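Local coordinates for methyltransferase (PDB 3TMA), which uses S-adenosyl-L-methionine to methylate the N2 position of guanosine 6 in tRNA(Phe), through a Rossmann-fold catalytic domain joined to a THUMP domain, at residues V339-G343 against V344-V348. Residues are numbered along the deposited sequence; the frame is centred on the assembly and turned at random.
Sequences VEQGG and VYPRV
The aromatic ring of Y345 leans over the side chain of E340 at the end of a tight hairpin. E340 CB sits over one ring face, 4.2 Å from the ring centroid and 28° off its normal, a CH-pi contact in which CB comes closest to CE2. CG stays over the same ring, offset toward its rim near CZ, and only the carboxylate leaves the tyrosine: with CG anti to the backbone N (chi1 175°), the bend at chi2 (-85°) carries it forward, toward the turn. There OE2 takes the N-H of G343 at 3.0 Å, met from above the carboxylate plane, so this side chain ties the turn to the arm leading into it.

Across the hairpin, the backbones of Q341 and V344 bond both ways as an antiparallel hydrogen-bonded pair. Q341 N reaches V344 O at 2.9 Å, while V344 N meets Q341 O from well above the carbonyl plane. Farther from the turn, V339 N gives a straight bond of 3.0 Å to P346 O.

On the face away from Y345, Q341 and the ring of P346 meet at about a right angle, with OE1 3.6 Å from the proline CG. The extended chain of Q341 carries NE2 to S186 O, and its side chain comes about 5 Å from that of N279, which probably binds S-adenosyl-L-methionine. R347 curls back instead, holding Y345 O in the plane of its guanidinium at 2.9 Å from NH1.

G342 and G343, both at positive phi, form the corner of a type I' turn from Q341 to V344, the two-residue loop of a beta-hairpin. It links strands 331-338 and 347-353, the antiparallel pair at one edge of the Rossmann-fold methyltransferase sheet.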
ATOM      1  N   VAL A 339      -0.138   9.212   7.019  1.00 29.96           N
ATOM      2  CA  VAL A 339      -0.196   8.327   5.806  1.00 33.06           C
ATOM      3  C   VAL A 339      -1.491   8.650   5.062  1.00 36.23           C
ATOM      4  O   VAL A 339      -2.508   8.963   5.715  1.00 35.70           O
ATOM      5  CB  VAL A 339      -0.184   6.832   6.206  1.00 32.31           C
ATOM      6  CG1 VAL A 339      -0.388   5.905   4.950  1.00 39.58           C
ATOM      7  CG2 VAL A 339       1.172   6.476   6.859  1.00 30.80           C
ATOM      8  N   GLU A 340      -1.465   8.621   3.729  1.00 38.45           N
ATOM      9  CA  GLU A 340      -2.682   8.902   2.973  1.00 42.24           C
ATOM     10  C   GLU A 340      -3.441   7.623   2.743  1.00 46.39           C
ATOM     11  O   GLU A 340      -2.879   6.673   2.185  1.00 50.42           O
ATOM     12  CB  GLU A 340      -2.416   9.580   1.614  1.00 44.23           C
ATOM     13  CG  GLU A 340      -3.744   9.763   0.754  1.00 50.50           C
ATOM     14  CD  GLU A 340      -4.150   8.502  -0.105  1.00 66.83           C
ATOM     15  OE1 GLU A 340      -3.418   7.476  -0.110  1.00 74.61           O
ATOM     16  OE2 GLU A 340      -5.199   8.526  -0.793  1.00 68.36           O
ATOM     17  N   GLN A 341      -4.725   7.623   3.086  1.00 45.40           N
ATOM     18  CA  GLN A 341      -5.594   6.466   2.874  1.00 48.96           C
ATOM     19  C   GLN A 341      -6.999   6.904   2.422  1.00 49.54           C
ATOM     20  O   GLN A 341      -7.687   7.669   3.120  1.00 49.39           O
ATOM     21  CB  GLN A 341      -5.709   5.639   4.160  1.00 47.33           C
ATOM     22  CG  GLN A 341      -6.837   4.590   4.107  1.00 55.27           C
ATOM     23  CD  GLN A 341      -7.144   3.943   5.455  1.00 61.64           C
ATOM     24  OE1 GLN A 341      -6.989   4.544   6.533  1.00 64.97           O
ATOM     25  NE2 GLN A 341      -7.587   2.709   5.400  1.00 67.96           N
ATOM     26  N   GLY A 342      -7.394   6.452   1.242  1.00 51.37           N
ATOM     27  CA  GLY A 342      -8.698   6.778   0.665  1.00 53.96           C
ATOM     28  C   GLY A 342      -8.964   8.278   0.548  1.00 52.23           C
ATOM     29  O   GLY A 342     -10.057   8.718   0.836  1.00 52.30           O
ATOM     30  N   GLY A 343      -7.954   9.061   0.179  1.00 48.91           N
ATOM     31  CA  GLY A 343      -8.121  10.511   0.072  1.00 48.90           C
ATOM     32  C   GLY A 343      -8.004  11.337   1.372  1.00 44.28           C
ATOM     33  O   GLY A 343      -8.047  12.555   1.310  1.00 45.18           O
ATOM     34  N   VAL A 344      -7.832  10.691   2.526  1.00 40.53           N
ATOM     35  CA  VAL A 344      -7.705  11.404   3.793  1.00 37.20           C
ATOM     36  C   VAL A 344      -6.420  11.002   4.500  1.00 34.75           C
ATOM     37  O   VAL A 344      -5.673  10.171   3.962  1.00 34.19           O
ATOM     38  CB  VAL A 344      -8.985  11.304   4.698  1.00 38.65           C
ATOM     39  CG1 VAL A 344     -10.222  11.819   3.926  1.00 38.10           C
ATOM     40  CG2 VAL A 344      -9.233   9.873   5.208  1.00 39.56           C
ATOM     41  N   TYR A 345      -6.107  11.614   5.649  1.00 30.60           N
ATOM     42  CA  TYR A 345      -4.768  11.448   6.222  1.00 30.46           C
ATOM     43  C   TYR A 345      -4.770  10.982   7.689  1.00 29.66           C
ATOM     44  O   TYR A 345      -4.539  11.792   8.616  1.00 28.81           O
ATOM     45  CB  TYR A 345      -3.983  12.757   6.095  1.00 30.58           C
ATOM     46  CG  TYR A 345      -3.530  13.034   4.696  1.00 35.56           C
ATOM     47  CD1 TYR A 345      -4.396  13.578   3.777  1.00 39.45           C
ATOM     48  CD2 TYR A 345      -2.241  12.701   4.276  1.00 34.75           C
ATOM     49  CE1 TYR A 345      -3.980  13.889   2.475  1.00 43.98           C
ATOM     50  CE2 TYR A 345      -1.814  13.004   2.969  1.00 40.42           C
ATOM     51  CZ  TYR A 345      -2.697  13.595   2.091  1.00 46.52           C
ATOM     52  OH  TYR A 345      -2.322  13.880   0.799  1.00 53.47           O
ATOM     53  N   PRO A 346      -4.982   9.674   7.904  1.00 29.97           N
ATOM     54  CA  PRO A 346      -4.826   9.176   9.270  1.00 30.00           C
ATOM     55  C   PRO A 346      -3.364   9.228   9.739  1.00 30.02           C
ATOM     56  O   PRO A 346      -2.445   9.344   8.907  1.00 31.00           O
ATOM     57  CB  PRO A 346      -5.288   7.734   9.171  1.00 28.46           C
ATOM     58  CG  PRO A 346      -5.053   7.353   7.761  1.00 29.85           C
ATOM     59  CD  PRO A 346      -5.385   8.606   6.968  1.00 29.52           C
ATOM     60  N   ARG A 347      -3.170   9.166  11.053  1.00 26.37           N
ATOM     61  CA  ARG A 347      -1.842   8.993  11.625  1.00 27.50           C
ATOM     62  C   ARG A 347      -1.643   7.523  11.952  1.00 28.64           C
ATOM     63  O   ARG A 347      -2.621   6.818  12.266  1.00 29.43           O
ATOM     64  CB  ARG A 347      -1.740   9.835  12.919  1.00 28.42           C
ATOM     65  CG  ARG A 347      -1.348  11.305  12.650  1.00 29.91           C
ATOM     66  CD  ARG A 347      -2.426  12.076  11.864  1.00 33.53           C
ATOM     67  NE  ARG A 347      -2.098  13.507  11.833  1.00 32.77           N
ATOM     68  CZ  ARG A 347      -2.122  14.279  10.756  1.00 35.84           C
ATOM     69  NH1 ARG A 347      -2.709  13.861   9.639  1.00 30.33           N
ATOM     70  NH2 ARG A 347      -1.666  15.532  10.842  1.00 30.16           N
ATOM     71  N   VAL A 348      -0.404   7.043  11.858  1.00 27.76           N
ATOM     72  CA  VAL A 348      -0.036   5.742  12.473  1.00 27.56           C
ATOM     73  C   VAL A 348       0.808   6.066  13.716  1.00 27.76           C
ATOM     74  O   VAL A 348       1.793   6.834  13.644  1.00 25.96           O
ATOM     75  CB  VAL A 348       0.808   4.817  11.544  1.00 30.37           C
ATOM     76  CG1 VAL A 348       1.266   3.541  12.328  1.00 28.77           C
ATOM     77  CG2 VAL A 348      -0.024   4.383  10.285  1.00 32.36           C
TER